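Local atomic coordinates of alpha-galactosidase 1 (Saccharomyces cerevisiae, PDB entry 3LRK), a protein that hydrolyses terminal, non-reducing alpha-D-galactose residues from alpha-D-galactosides such as galactose oligosaccharides, galactomannans and galactolipids. Residues A[74-79]-A[123-128]; A[391-396]-A[463-468]. The protein carries 1 engineered substitution. All coordinates share one frame; numbering follows the deposited sequence.

How the contacts relate
The two contacts illustrate how a GH27 enzyme is divided into domains. Contact 1 closes first along the chain and lies in the TIM-barrel part, where it joins strand 76-79, half of a small antiparallel sheet after barrel strand 68-70, to a loop between strand 109-115 and helix 131-140. Contact 2 comes later and pairs strands 391-395 and 461-469, neighbouring inner strands in the antiparallel sheet of the C-terminal beta-sandwich domain. No sheet is common to both. The centres of contacts 1 and 2 are about 48 Å apart, on opposite sides of the chain's centre; nearest atoms of contacts 1 and 2 are about 33 Å apart. The C74 end of contact 1 adjoins the substrate-binding D73, whereas contact 2 builds the body of the second domain.

Contact 1 of 2, residues A[74-79]-A[123-128]; sequences CWSSGR and GYPGSL
The ring of Y124 receives C74 over one face, where CA of C74 sits 3.5 Å from the ring centroid in a CH-pi contact, and its edge meets S76, with CD2 of Y124 3.2 Å from S76 O. The guanidinium of R79 uses its edge instead: NH2 donates to G126 O at 2.9 Å, a bent bond (134°) that arrives 54° out of the carbonyl plane. One water, in the guanidinium plane, accepts from NE of R79 and donates to the same G126 O. With chi1 at -59°, CG of R79 lies beside the backbone N, and the extended chain beyond it slides past P125 to bring the charged end to this carbonyl. P125 itself fits against the strand, its CD 3.4 Å from S76 OG and its CG 3.8 Å from G78 CA. Another water links S76 OG to P125 O. An alanine in place of Y124 would remove the ring and is likely to leave CA and CB of C74 without their aromatic cover, opening a gap beside the disulfide. That disulfide ties C74 to C42, and the neighbouring D73 binds substrate; NH2 of R79 also forms a salt bridge with D134 of helix 131-140. Apolar cover at the C74 end, near the substrate site, and a charged, water-assisted grip at the R79 end thus join strand 76-79 to the loop after barrel strand 109-115.

Contact 2 of 2, residues A[391-396]-A[463-468]; sequences WDIYDL and AFYRLR
Strands 391-395 and 463-468 run antiparallel, their axes 4.6 Å apart at closest approach and their directions 155° apart, and five N-H to C=O bonds join them, two in each of the hydrogen-bonded pairs D392-R468 and Y394-R466 and a last one from L396 N to F464 O. This is the pairing of two inner strands in the C-terminal beta-sandwich domain. On the face bearing I393, L467 and Y465, the CG2 branch of I393 stands over the Y465 ring, 3.9 Å from its centroid, while its CG1 branch runs alongside L467 and touches CD2 at 3.8 Å. The other face carries Y394 beside R468. Here CG and CD of R468 lie beside Y394 CE1 (CD at 3.5 Å), and the bend at chi3 (69°) then turns NE and the guanidinium off toward D354, whose carboxylate forms salt bridges with NE of both R468 and R466. At one end of the pairing, W391 turns an edge of its indole to the backbone of L467 and the N of R468. At the other, CD1 of L396 lies 3.6 Å from CD2 of F464, and the leucine also touches helix 310-316. Beyond the last backbone bond D395 OD1, which also accepts from W397 N, takes a 2.9 Å hydrogen bond from a water that itself accepts from F464 N.

Contact 1 of 2, residues A[74-79]-A[123-128]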
ATOM      1  N   CYS A  74     -11.150  -9.012  31.276  1.00 23.33           N
ATOM      2  CA  CYS A  74     -10.790  -9.806  32.478  1.00 24.27           C
ATOM      3  C   CYS A  74     -11.918 -10.067  33.477  1.00 24.14           C
ATOM      4  O   CYS A  74     -11.676 -10.216  34.690  1.00 24.59           O
ATOM      5  CB  CYS A  74      -9.597  -9.187  33.221  1.00 24.60           C
ATOM      6  SG  CYS A  74      -8.450  -8.270  32.191  1.00 27.44           S
ATOM      7  N   TRP A  75     -13.146 -10.152  32.978  1.00 23.21           N
ATOM      8  CA  TRP A  75     -14.308 -10.235  33.861  1.00 22.16           C
ATOM      9  C   TRP A  75     -14.831 -11.675  33.965  1.00 22.32           C
ATOM     10  O   TRP A  75     -15.500 -12.027  34.943  1.00 22.30           O
ATOM     11  CB  TRP A  75     -15.406  -9.261  33.382  1.00 20.86           C
ATOM     12  CG  TRP A  75     -15.932  -9.591  32.018  1.00 20.24           C
ATOM     13  CD1 TRP A  75     -15.535  -9.041  30.823  1.00 19.02           C
ATOM     14  CD2 TRP A  75     -16.930 -10.571  31.692  1.00 19.79           C
ATOM     15  NE1 TRP A  75     -16.235  -9.612  29.781  1.00 17.63           N
ATOM     16  CE2 TRP A  75     -17.091 -10.556  30.280  1.00 18.07           C
ATOM     17  CE3 TRP A  75     -17.713 -11.455  32.452  1.00 18.47           C
ATOM     18  CZ2 TRP A  75     -17.996 -11.390  29.619  1.00 18.01           C
ATOM     19  CZ3 TRP A  75     -18.610 -12.288  31.791  1.00 19.14           C
ATOM     20  CH2 TRP A  75     -18.749 -12.240  30.379  1.00 19.12           C
ATOM     21  N   SER A  76     -14.524 -12.493  32.953  1.00 21.54           N
ATOM     22  CA  SER A  76     -15.024 -13.866  32.852  1.00 21.54           C
ATOM     23  C   SER A  76     -14.030 -14.897  33.400  1.00 21.95           C
ATOM     24  O   SER A  76     -12.848 -14.603  33.595  1.00 22.06           O
ATOM     25  CB  SER A  76     -15.342 -14.215  31.392  1.00 21.47           C
ATOM     26  OG  SER A  76     -14.206 -14.011  30.564  1.00 20.58           O
ATOM     27  N   SER A  77     -14.520 -16.104  33.643  1.00 22.54           N
ATOM     28  CA  SER A  77     -13.658 -17.199  34.107  1.00 23.23           C
ATOM     29  C   SER A  77     -13.603 -18.376  33.124  1.00 23.54           C
ATOM     30  O   SER A  77     -12.814 -19.309  33.304  1.00 23.91           O
ATOM     31  CB  SER A  77     -14.104 -17.664  35.497  1.00 22.87           C
ATOM     32  OG  SER A  77     -15.428 -18.167  35.462  1.00 23.10           O
ATOM     33  N   GLY A  78     -14.413 -18.314  32.073  1.00 23.83           N
ATOM     34  CA  GLY A  78     -14.522 -19.408  31.099  1.00 24.06           C
ATOM     35  C   GLY A  78     -15.923 -19.527  30.523  1.00 24.15           C
ATOM     36  O   GLY A  78     -16.680 -18.540  30.494  1.00 24.10           O
ATOM     37  N   ARG A  79     -16.267 -20.732  30.069  1.00 23.83           N
ATOM     38  CA  ARG A  79     -17.597 -21.030  29.527  1.00 24.12           C
ATOM     39  C   ARG A  79     -18.178 -22.271  30.213  1.00 24.57           C
ATOM     40  O   ARG A  79     -17.431 -23.187  30.592  1.00 24.41           O
ATOM     41  CB  ARG A  79     -17.549 -21.233  28.000  1.00 23.68           C
ATOM     42  CG  ARG A  79     -17.014 -20.034  27.226  1.00 22.73           C
ATOM     43  CD  ARG A  79     -17.075 -20.205  25.702  1.00 20.59           C
ATOM     44  NE  ARG A  79     -16.724 -18.943  25.047  1.00 20.33           N
ATOM     45  CZ  ARG A  79     -17.606 -17.994  24.705  1.00 21.66           C
ATOM     46  NH1 ARG A  79     -18.902 -18.168  24.929  1.00 19.63           N
ATOM     47  NH2 ARG A  79     -17.189 -16.865  24.143  1.00 20.91           N
ATOM     48  N   GLY A 123      -6.538 -12.315  27.093  1.00 22.44           N
ATOM     49  CA  GLY A 123      -6.525 -13.776  26.970  1.00 22.16           C
ATOM     50  C   GLY A 123      -7.694 -14.527  27.563  1.00 21.95           C
ATOM     51  O   GLY A 123      -7.607 -15.737  27.783  1.00 21.45           O
ATOM     52  N   TYR A 124      -8.792 -13.813  27.823  1.00 21.58           N
ATOM     53  CA  TYR A 124     -10.041 -14.414  28.289  1.00 21.40           C
ATOM     54  C   TYR A 124     -10.874 -14.866  27.087  1.00 21.10           C
ATOM     55  O   TYR A 124     -10.523 -14.538  25.961  1.00 21.56           O
ATOM     56  CB  TYR A 124     -10.800 -13.395  29.150  1.00 21.53           C
ATOM     57  CG  TYR A 124     -10.067 -13.101  30.431  1.00 22.25           C
ATOM     58  CD1 TYR A 124      -8.920 -12.293  30.437  1.00 22.90           C
ATOM     59  CD2 TYR A 124     -10.490 -13.663  31.637  1.00 22.97           C
ATOM     60  CE1 TYR A 124      -8.229 -12.037  31.615  1.00 24.11           C
ATOM     61  CE2 TYR A 124      -9.800 -13.416  32.825  1.00 24.75           C
ATOM     62  CZ  TYR A 124      -8.682 -12.598  32.802  1.00 25.00           C
ATOM     63  OH  TYR A 124      -8.014 -12.341  33.966  1.00 26.22           O
ATOM     64  N   PRO A 125     -11.958 -15.645  27.315  1.00 21.03           N
ATOM     65  CA  PRO A 125     -12.781 -16.133  26.201  1.00 20.48           C
ATOM     66  C   PRO A 125     -13.298 -15.030  25.282  1.00 20.03           C
ATOM     67  O   PRO A 125     -13.907 -14.065  25.741  1.00 19.69           O
ATOM     68  CB  PRO A 125     -13.952 -16.836  26.895  1.00 20.44           C
ATOM     69  CG  PRO A 125     -13.454 -17.157  28.265  1.00 20.71           C
ATOM     70  CD  PRO A 125     -12.435 -16.144  28.622  1.00 20.89           C
ATOM     71  N   GLY A 126     -13.043 -15.199  23.986  1.00 19.95           N
ATOM     72  CA  GLY A 126     -13.506 -14.270  22.960  1.00 19.67           C
ATOM     73  C   GLY A 126     -14.749 -14.780  22.254  1.00 19.17           C
ATOM     74  O   GLY A 126     -15.112 -15.955  22.382  1.00 19.78           O
ATOM     75  N   SER A 127     -15.405 -13.896  21.501  1.00 18.58           N
ATOM     76  CA  SER A 127     -16.722 -14.182  20.941  1.00 18.48           C
ATOM     77  C   SER A 127     -16.758 -14.622  19.473  1.00 18.64           C
ATOM     78  O   SER A 127     -17.839 -14.898  18.946  1.00 18.47           O
ATOM     79  CB  SER A 127     -17.644 -12.958  21.096  1.00 18.56           C
ATOM     80  OG  SER A 127     -17.818 -12.616  22.455  1.00 18.40           O
ATOM     81  N   LEU A 128     -15.605 -14.682  18.810  1.00 18.25           N
ATOM     82  CA  LEU A 128     -15.595 -15.073  17.385  1.00 17.83           C
ATOM     83  C   LEU A 128     -16.180 -16.480  17.166  1.00 17.84           C
ATOM     84  O   LEU A 128     -15.695 -17.463  17.735  1.00 17.45           O
ATOM     85  CB  LEU A 128     -14.194 -14.951  16.776  1.00 18.15           C
ATOM     86  CG  LEU A 128     -14.054 -15.137  15.253  1.00 17.23           C
ATOM     87  CD1 LEU A 128     -15.053 -14.248  14.476  1.00 17.35           C
ATOM     88  CD2 LEU A 128     -12.599 -14.860  14.825  1.00 18.77           C
TER
HETATM   89  O   HOH W   1     -14.454 -12.778  28.139  1.00 20.37           O
HETATM   90  O   HOH W   2     -14.162 -18.375  23.851  1.00 25.73           O

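Contact 2 of 2, residues A[391-396]-A[463-468]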
ATOM      1  N   TRP A 391     -19.158  38.634  14.071  1.00 34.08           N
ATOM      2  CA  TRP A 391     -19.372  37.488  14.957  1.00 33.44           C
ATOM      3  C   TRP A 391     -18.810  37.752  16.337  1.00 33.20           C
ATOM      4  O   TRP A 391     -17.675  38.206  16.466  1.00 33.34           O
ATOM      5  CB  TRP A 391     -18.730  36.222  14.371  1.00 33.16           C
ATOM      6  CG  TRP A 391     -19.383  35.775  13.097  1.00 32.70           C
ATOM      7  CD1 TRP A 391     -19.221  36.326  11.857  1.00 32.80           C
ATOM      8  CD2 TRP A 391     -20.318  34.699  12.940  1.00 32.29           C
ATOM      9  NE1 TRP A 391     -19.995  35.661  10.937  1.00 32.58           N
ATOM     10  CE2 TRP A 391     -20.677  34.656  11.574  1.00 32.45           C
ATOM     11  CE3 TRP A 391     -20.885  33.766  13.820  1.00 31.91           C
ATOM     12  CZ2 TRP A 391     -21.575  33.712  11.063  1.00 32.46           C
ATOM     13  CZ3 TRP A 391     -21.778  32.829  13.314  1.00 32.66           C
ATOM     14  CH2 TRP A 391     -22.116  32.813  11.946  1.00 32.84           C
ATOM     15  N   ASP A 392     -19.609  37.462  17.361  1.00 32.77           N
ATOM     16  CA  ASP A 392     -19.155  37.542  18.744  1.00 32.97           C
ATOM     17  C   ASP A 392     -18.333  36.309  19.096  1.00 32.73           C
ATOM     18  O   ASP A 392     -18.739  35.183  18.803  1.00 32.42           O
ATOM     19  CB  ASP A 392     -20.344  37.669  19.696  1.00 33.05           C
ATOM     20  CG  ASP A 392     -20.987  39.056  19.651  1.00 34.13           C
ATOM     21  OD1 ASP A 392     -20.332  40.003  19.171  1.00 34.83           O
ATOM     22  OD2 ASP A 392     -22.147  39.187  20.102  1.00 35.29           O
ATOM     23  N   ILE A 393     -17.175  36.541  19.705  1.00 32.48           N
ATOM     24  CA  ILE A 393     -16.276  35.471  20.118  1.00 32.43           C
ATOM     25  C   ILE A 393     -16.564  35.112  21.570  1.00 32.32           C
ATOM     26  O   ILE A 393     -16.565  35.984  22.443  1.00 32.20           O
ATOM     27  CB  ILE A 393     -14.789  35.881  19.980  1.00 32.43           C
ATOM     28  CG1 ILE A 393     -14.496  36.403  18.566  1.00 33.00           C
ATOM     29  CG2 ILE A 393     -13.855  34.711  20.343  1.00 32.60           C
ATOM     30  CD1 ILE A 393     -13.167  37.121  18.433  1.00 32.68           C
ATOM     31  N   TYR A 394     -16.820  33.829  21.818  1.00 31.90           N
ATOM     32  CA  TYR A 394     -16.966  33.322  23.171  1.00 31.78           C
ATOM     33  C   TYR A 394     -15.822  32.363  23.501  1.00 31.73           C
ATOM     34  O   TYR A 394     -15.516  31.463  22.713  1.00 31.59           O
ATOM     35  CB  TYR A 394     -18.304  32.606  23.334  1.00 32.20           C
ATOM     36  CG  TYR A 394     -19.507  33.517  23.385  1.00 32.58           C
ATOM     37  CD1 TYR A 394     -20.005  34.117  22.229  1.00 33.71           C
ATOM     38  CD2 TYR A 394     -20.160  33.766  24.591  1.00 33.44           C
ATOM     39  CE1 TYR A 394     -21.120  34.954  22.273  1.00 34.55           C
ATOM     40  CE2 TYR A 394     -21.279  34.599  24.645  1.00 33.56           C
ATOM     41  CZ  TYR A 394     -21.750  35.184  23.486  1.00 33.78           C
ATOM     42  OH  TYR A 394     -22.848  36.010  23.531  1.00 34.65           O
ATOM     43  N   ASP A 395     -15.203  32.566  24.663  1.00 31.50           N
ATOM     44  CA  ASP A 395     -14.156  31.677  25.178  1.00 31.39           C
ATOM     45  C   ASP A 395     -14.837  30.518  25.891  1.00 31.40           C
ATOM     46  O   ASP A 395     -15.426  30.696  26.963  1.00 31.16           O
ATOM     47  CB  ASP A 395     -13.221  32.441  26.134  1.00 31.49           C
ATOM     48  CG  ASP A 395     -12.062  31.582  26.672  1.00 32.46           C
ATOM     49  OD1 ASP A 395     -12.058  30.342  26.486  1.00 31.10           O
ATOM     50  OD2 ASP A 395     -11.142  32.164  27.296  1.00 31.93           O
ATOM     51  N   LEU A 396     -14.743  29.327  25.296  1.00 30.86           N
ATOM     52  CA  LEU A 396     -15.389  28.134  25.852  1.00 30.82           C
ATOM     53  C   LEU A 396     -14.734  27.637  27.147  1.00 30.59           C
ATOM     54  O   LEU A 396     -15.309  26.804  27.853  1.00 30.61           O
ATOM     55  CB  LEU A 396     -15.459  27.010  24.801  1.00 30.63           C
ATOM     56  CG  LEU A 396     -16.377  27.249  23.592  1.00 30.86           C
ATOM     57  CD1 LEU A 396     -16.088  26.270  22.449  1.00 31.04           C
ATOM     58  CD2 LEU A 396     -17.852  27.191  23.965  1.00 30.88           C
ATOM     59  N   ALA A 463      -6.692  27.631  22.055  1.00 26.66           N
ATOM     60  CA  ALA A 463      -7.756  28.623  22.143  1.00 27.27           C
ATOM     61  C   ALA A 463      -9.004  27.997  21.532  1.00 27.44           C
ATOM     62  O   ALA A 463      -9.043  27.672  20.339  1.00 27.05           O
ATOM     63  CB  ALA A 463      -7.372  29.913  21.414  1.00 27.32           C
ATOM     64  N   PHE A 464     -10.029  27.826  22.354  1.00 27.68           N
ATOM     65  CA  PHE A 464     -11.229  27.101  21.938  1.00 27.82           C
ATOM     66  C   PHE A 464     -12.446  28.031  22.016  1.00 28.44           C
ATOM     67  O   PHE A 464     -12.873  28.406  23.110  1.00 28.10           O
ATOM     68  CB  PHE A 464     -11.397  25.866  22.834  1.00 27.66           C
ATOM     69  CG  PHE A 464     -12.249  24.774  22.240  1.00 26.94           C
ATOM     70  CD1 PHE A 464     -12.048  24.329  20.932  1.00 25.69           C
ATOM     71  CD2 PHE A 464     -13.234  24.163  23.010  1.00 25.82           C
ATOM     72  CE1 PHE A 464     -12.834  23.313  20.401  1.00 25.79           C
ATOM     73  CE2 PHE A 464     -14.024  23.138  22.483  1.00 25.47           C
ATOM     74  CZ  PHE A 464     -13.815  22.715  21.179  1.00 25.32           C
ATOM     75  N   TYR A 465     -12.989  28.399  20.855  1.00 28.92           N
ATOM     76  CA  TYR A 465     -14.052  29.413  20.774  1.00 30.14           C
ATOM     77  C   TYR A 465     -15.370  28.946  20.181  1.00 30.28           C
ATOM     78  O   TYR A 465     -15.405  28.083  19.297  1.00 30.28           O
ATOM     79  CB  TYR A 465     -13.610  30.608  19.925  1.00 30.84           C
ATOM     80  CG  TYR A 465     -12.328  31.277  20.333  1.00 31.92           C
ATOM     81  CD1 TYR A 465     -11.283  31.402  19.422  1.00 34.80           C
ATOM     82  CD2 TYR A 465     -12.155  31.794  21.617  1.00 33.46           C
ATOM     83  CE1 TYR A 465     -10.095  32.028  19.767  1.00 35.43           C
ATOM     84  CE2 TYR A 465     -10.959  32.417  21.979  1.00 34.76           C
ATOM     85  CZ  TYR A 465      -9.941  32.533  21.042  1.00 35.01           C
ATOM     86  OH  TYR A 465      -8.758  33.142  21.371  1.00 35.40           O
ATOM     87  N   ARG A 466     -16.451  29.572  20.643  1.00 30.59           N
ATOM     88  CA  ARG A 466     -17.734  29.504  19.969  1.00 30.74           C
ATOM     89  C   ARG A 466     -18.047  30.887  19.392  1.00 31.39           C
ATOM     90  O   ARG A 466     -18.038  31.882  20.119  1.00 31.07           O
ATOM     91  CB  ARG A 466     -18.839  29.035  20.922  1.00 30.55           C
ATOM     92  CG  ARG A 466     -20.153  28.722  20.224  1.00 29.58           C
ATOM     93  CD  ARG A 466     -21.140  27.983  21.116  1.00 29.45           C
ATOM     94  NE  ARG A 466     -22.353  27.670  20.365  1.00 28.05           N
ATOM     95  CZ  ARG A 466     -23.025  26.525  20.438  1.00 28.89           C
ATOM     96  NH1 ARG A 466     -22.613  25.551  21.238  1.00 28.63           N
ATOM     97  NH2 ARG A 466     -24.108  26.344  19.689  1.00 29.90           N
ATOM     98  N   LEU A 467     -18.285  30.945  18.082  1.00 31.99           N
ATOM     99  CA  LEU A 467     -18.674  32.191  17.411  1.00 32.96           C
ATOM    100  C   LEU A 467     -20.181  32.261  17.229  1.00 33.68           C
ATOM    101  O   LEU A 467     -20.809  31.290  16.810  1.00 33.26           O
ATOM    102  CB  LEU A 467     -17.977  32.350  16.047  1.00 32.65           C
ATOM    103  CG  LEU A 467     -16.448  32.492  15.922  1.00 33.58           C
ATOM    104  CD1 LEU A 467     -16.086  33.339  14.709  1.00 33.09           C
ATOM    105  CD2 LEU A 467     -15.781  33.068  17.153  1.00 34.08           C
ATOM    106  N   ARG A 468     -20.758  33.421  17.545  1.00 34.89           N
ATOM    107  CA  ARG A 468     -22.205  33.628  17.456  1.00 36.02           C
ATOM    108  C   ARG A 468     -22.477  34.900  16.657  1.00 36.93           C
ATOM    109  O   ARG A 468     -21.709  35.860  16.755  1.00 36.73           O
ATOM    110  CB  ARG A 468     -22.836  33.746  18.851  1.00 36.10           C
ATOM    111  CG  ARG A 468     -22.445  32.645  19.835  1.00 36.51           C
ATOM    112  CD  ARG A 468     -23.409  32.581  21.006  1.00 37.38           C
ATOM    113  NE  ARG A 468     -24.728  32.106  20.587  1.00 38.32           N
ATOM    114  CZ  ARG A 468     -25.828  32.164  21.331  1.00 39.18           C
ATOM    115  NH1 ARG A 468     -25.787  32.677  22.558  1.00 39.47           N
ATOM    116  NH2 ARG A 468     -26.974  31.703  20.843  1.00 39.17           N
TER
HETATM  117  O   HOH W   3      -9.928  28.913  25.075  1.00 25.96           O